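Local structure of enoyl-CoA hydratase subunit II (Geobacillus kaustophilus, 2EJ5) at residues L120-A125 and I180-W185. The protein probably hydrates the double bond of enoyl-CoA thioesters as a member of the crotonase family, with a likely role in phenylacetic acid breakdown. Numbering follows the deposited sequence.
Sequences LLSEKA and IPLSDW
Leu-120 meets Ile-180 with its CB, 3.9 Å from Ile-180 CD1, two branched aliphatic chains filling the greasy layer between the sheet and helix 185-197, where Val-189 and Phe-192 also touch Leu-120. Leu-120 O lies in the plane of the Trp-185 indole, at its edge, 3.3 Å from Trp-185 CH2. Leu-121 turns its side chain to the other face of the sheet, against Val-101 and Ala-176, and contributes backbone here: Ile-180 N donates to Leu-121 O over 2.7 Å. Ser-122 is short enough for CB to lie 3.5 Å above the indole plane, offset toward the rim, in a CH-pi contact, while its hydroxyl stays near the main chain. Its torsion (chi1 153°) puts OG beside the carbonyl carbon, where the chain continues, to accept from Lys-124 N in an ST turn. That turn and the type I turn from Ser-122 to Ala-125 bend the chain away as the strand ends. Glu-123 N gives Ile-180 O a weak bond at 2.8 Å; Ile-180 thus bonds the residues before and after Ser-122, a parallel bridge setting strand 178-180 outermost in the sheet within this chain. Glu-123 OE2 accepts from Leu-182 N, 2.8 Å away and nearly straight at 170°, on its anti side and 21° out of the carboxylate plane. An acidic side chain fits here, since Leu-182 N-H points at it from the turn ahead of helix 185-197, and a water accepting from Ser-183 N gives OE2 a weak bond. The contact passes from buried apolar packing to an exposed polar end, where the carboxylate's charge would probably be eased by the Leu-182 N-H, with a smaller share from the water.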
ATOM      1  N   LEU A 120       5.631  18.573   5.728  1.00 13.55           N
ATOM      2  CA  LEU A 120       6.911  19.022   6.249  1.00 14.01           C
ATOM      3  C   LEU A 120       6.669  19.156   7.731  1.00 14.58           C
ATOM      4  O   LEU A 120       5.847  19.964   8.144  1.00 15.79           O
ATOM      5  CB  LEU A 120       7.298  20.398   5.658  1.00 13.04           C
ATOM      6  CG  LEU A 120       7.342  20.556   4.142  1.00 12.86           C
ATOM      7  CD1 LEU A 120       7.703  22.016   3.739  1.00 16.87           C
ATOM      8  CD2 LEU A 120       8.368  19.551   3.517  1.00 13.54           C
ATOM      9  N   LEU A 121       7.376  18.372   8.523  1.00 15.59           N
ATOM     10  CA  LEU A 121       7.162  18.398   9.955  1.00 18.33           C
ATOM     11  C   LEU A 121       8.308  19.181  10.603  1.00 19.10           C
ATOM     12  O   LEU A 121       9.471  18.899  10.357  1.00 18.70           O
ATOM     13  CB  LEU A 121       7.116  16.990  10.511  1.00 18.39           C
ATOM     14  CG  LEU A 121       5.769  16.242  10.572  1.00 23.32           C
ATOM     15  CD1 LEU A 121       4.897  16.291   9.331  1.00 16.93           C
ATOM     16  CD2 LEU A 121       6.087  14.800  10.954  1.00 26.23           C
ATOM     17  N   SER A 122       7.954  20.169  11.408  1.00 20.35           N
ATOM     18  CA  SER A 122       8.940  20.816  12.252  1.00 21.60           C
ATOM     19  C   SER A 122       9.448  19.794  13.250  1.00 22.06           C
ATOM     20  O   SER A 122       8.754  18.807  13.539  1.00 21.04           O
ATOM     21  CB  SER A 122       8.304  21.993  12.970  1.00 20.79           C
ATOM     22  OG  SER A 122       9.010  22.208  14.162  1.00 24.35           O
ATOM     23  N   GLU A 123      10.640  20.003  13.820  1.00 22.52           N
ATOM     24  CA  GLU A 123      11.145  18.988  14.748  1.00 24.47           C
ATOM     25  C   GLU A 123      10.275  18.823  16.000  1.00 23.37           C
ATOM     26  O   GLU A 123      10.378  17.814  16.690  1.00 23.38           O
ATOM     27  CB  GLU A 123      12.624  19.199  15.116  1.00 24.64           C
ATOM     28  CG  GLU A 123      12.930  20.401  15.951  1.00 27.91           C
ATOM     29  CD  GLU A 123      14.462  20.577  16.195  1.00 30.69           C
ATOM     30  OE1 GLU A 123      15.130  19.596  16.647  1.00 35.77           O
ATOM     31  OE2 GLU A 123      14.980  21.696  15.943  1.00 34.36           O
ATOM     32  N   LYS A 124       9.406  19.799  16.273  1.00 23.02           N
ATOM     33  CA  LYS A 124       8.543  19.752  17.450  1.00 23.14           C
ATOM     34  C   LYS A 124       7.090  19.326  17.127  1.00 22.33           C
ATOM     35  O   LYS A 124       6.252  19.293  18.017  1.00 22.54           O
ATOM     36  CB  LYS A 124       8.552  21.099  18.173  1.00 23.76           C
ATOM     37  CG  LYS A 124       7.742  22.197  17.513  1.00 25.19           C
ATOM     38  CD  LYS A 124       7.586  23.416  18.453  1.00 26.06           C
ATOM     39  CE  LYS A 124       7.026  24.635  17.722  1.00 29.49           C
ATOM     40  NZ  LYS A 124       5.539  24.512  17.469  1.00 30.55           N
ATOM     41  N   ALA A 125       6.804  19.021  15.862  1.00 20.72           N
ATOM     42  CA  ALA A 125       5.462  18.562  15.462  1.00 19.87           C
ATOM     43  C   ALA A 125       5.233  17.134  15.972  1.00 18.51           C
ATOM     44  O   ALA A 125       6.175  16.464  16.357  1.00 17.90           O
ATOM     45  CB  ALA A 125       5.327  18.613  13.946  1.00 20.43           C
ATOM     46  N   ILE A 180      12.117  19.196   9.731  1.00 21.56           N
ATOM     47  CA  ILE A 180      12.881  20.435   9.630  1.00 22.01           C
ATOM     48  C   ILE A 180      13.224  20.962  11.027  1.00 23.52           C
ATOM     49  O   ILE A 180      12.356  21.015  11.905  1.00 22.95           O
ATOM     50  CB  ILE A 180      12.121  21.469   8.759  1.00 22.86           C
ATOM     51  CG1 ILE A 180      11.800  20.833   7.368  1.00 20.73           C
ATOM     52  CG2 ILE A 180      12.958  22.768   8.626  1.00 22.78           C
ATOM     53  CD1 ILE A 180      10.919  21.647   6.441  1.00 20.63           C
ATOM     54  N   PRO A 181      14.516  21.293  11.264  1.00 24.39           N
ATOM     55  CA  PRO A 181      14.886  21.919  12.534  1.00 24.67           C
ATOM     56  C   PRO A 181      14.173  23.223  12.787  1.00 25.35           C
ATOM     57  O   PRO A 181      13.860  23.968  11.849  1.00 25.25           O
ATOM     58  CB  PRO A 181      16.413  22.124  12.396  1.00 24.92           C
ATOM     59  CG  PRO A 181      16.827  20.960  11.456  1.00 25.45           C
ATOM     60  CD  PRO A 181      15.697  21.042  10.417  1.00 23.45           C
ATOM     61  N   LEU A 182      13.903  23.516  14.050  1.00 26.44           N
ATOM     62  CA  LEU A 182      13.183  24.755  14.371  1.00 28.31           C
ATOM     63  C   LEU A 182      13.806  26.072  13.841  1.00 28.46           C
ATOM     64  O   LEU A 182      13.098  26.931  13.322  1.00 29.08           O
ATOM     65  CB  LEU A 182      12.915  24.868  15.869  1.00 29.09           C
ATOM     66  CG  LEU A 182      12.017  26.045  16.265  1.00 31.27           C
ATOM     67  CD1 LEU A 182      10.737  26.090  15.364  1.00 37.25           C
ATOM     68  CD2 LEU A 182      11.627  25.971  17.753  1.00 31.31           C
ATOM     69  N   SER A 183      15.107  26.256  13.982  1.00 28.34           N
ATOM     70  CA  SER A 183      15.703  27.509  13.488  1.00 28.69           C
ATOM     71  C   SER A 183      15.538  27.689  11.969  1.00 28.58           C
ATOM     72  O   SER A 183      15.555  28.814  11.470  1.00 29.07           O
ATOM     73  CB  SER A 183      17.186  27.569  13.858  1.00 29.18           C
ATOM     74  OG  SER A 183      17.871  26.499  13.261  1.00 28.51           O
ATOM     75  N   ASP A 184      15.389  26.569  11.255  1.00 27.55           N
ATOM     76  CA  ASP A 184      15.367  26.506   9.778  1.00 26.47           C
ATOM     77  C   ASP A 184      13.949  26.547   9.204  1.00 25.43           C
ATOM     78  O   ASP A 184      13.753  26.609   7.996  1.00 24.27           O
ATOM     79  CB  ASP A 184      16.014  25.208   9.321  1.00 26.04           C
ATOM     80  CG  ASP A 184      17.520  25.201   9.535  1.00 27.76           C
ATOM     81  OD1 ASP A 184      18.074  26.265   9.903  1.00 27.79           O
ATOM     82  OD2 ASP A 184      18.138  24.140   9.327  1.00 29.72           O
ATOM     83  N   TRP A 185      12.976  26.513  10.097  1.00 24.35           N
ATOM     84  CA  TRP A 185      11.598  26.248   9.749  1.00 23.42           C
ATOM     85  C   TRP A 185      11.047  27.199   8.697  1.00 23.62           C
ATOM     86  O   TRP A 185      10.660  26.753   7.605  1.00 22.49           O
ATOM     87  CB  TRP A 185      10.731  26.289  11.012  1.00 24.10           C
ATOM     88  CG  TRP A 185       9.269  26.064  10.729  1.00 23.70           C
ATOM     89  CD1 TRP A 185       8.233  26.966  10.877  1.00 24.49           C
ATOM     90  CD2 TRP A 185       8.683  24.856  10.220  1.00 24.33           C
ATOM     91  NE1 TRP A 185       7.033  26.377  10.498  1.00 23.69           N
ATOM     92  CE2 TRP A 185       7.289  25.089  10.084  1.00 23.88           C
ATOM     93  CE3 TRP A 185       9.199  23.593   9.881  1.00 22.98           C
ATOM     94  CZ2 TRP A 185       6.417  24.103   9.634  1.00 23.44           C
ATOM     95  CZ3 TRP A 185       8.326  22.625   9.408  1.00 23.64           C
ATOM     96  CH2 TRP A 185       6.954  22.883   9.304  1.00 22.14           C
TER
HETATM   97  O   HOH W   1      16.735  24.570  15.542  1.00 39.62           O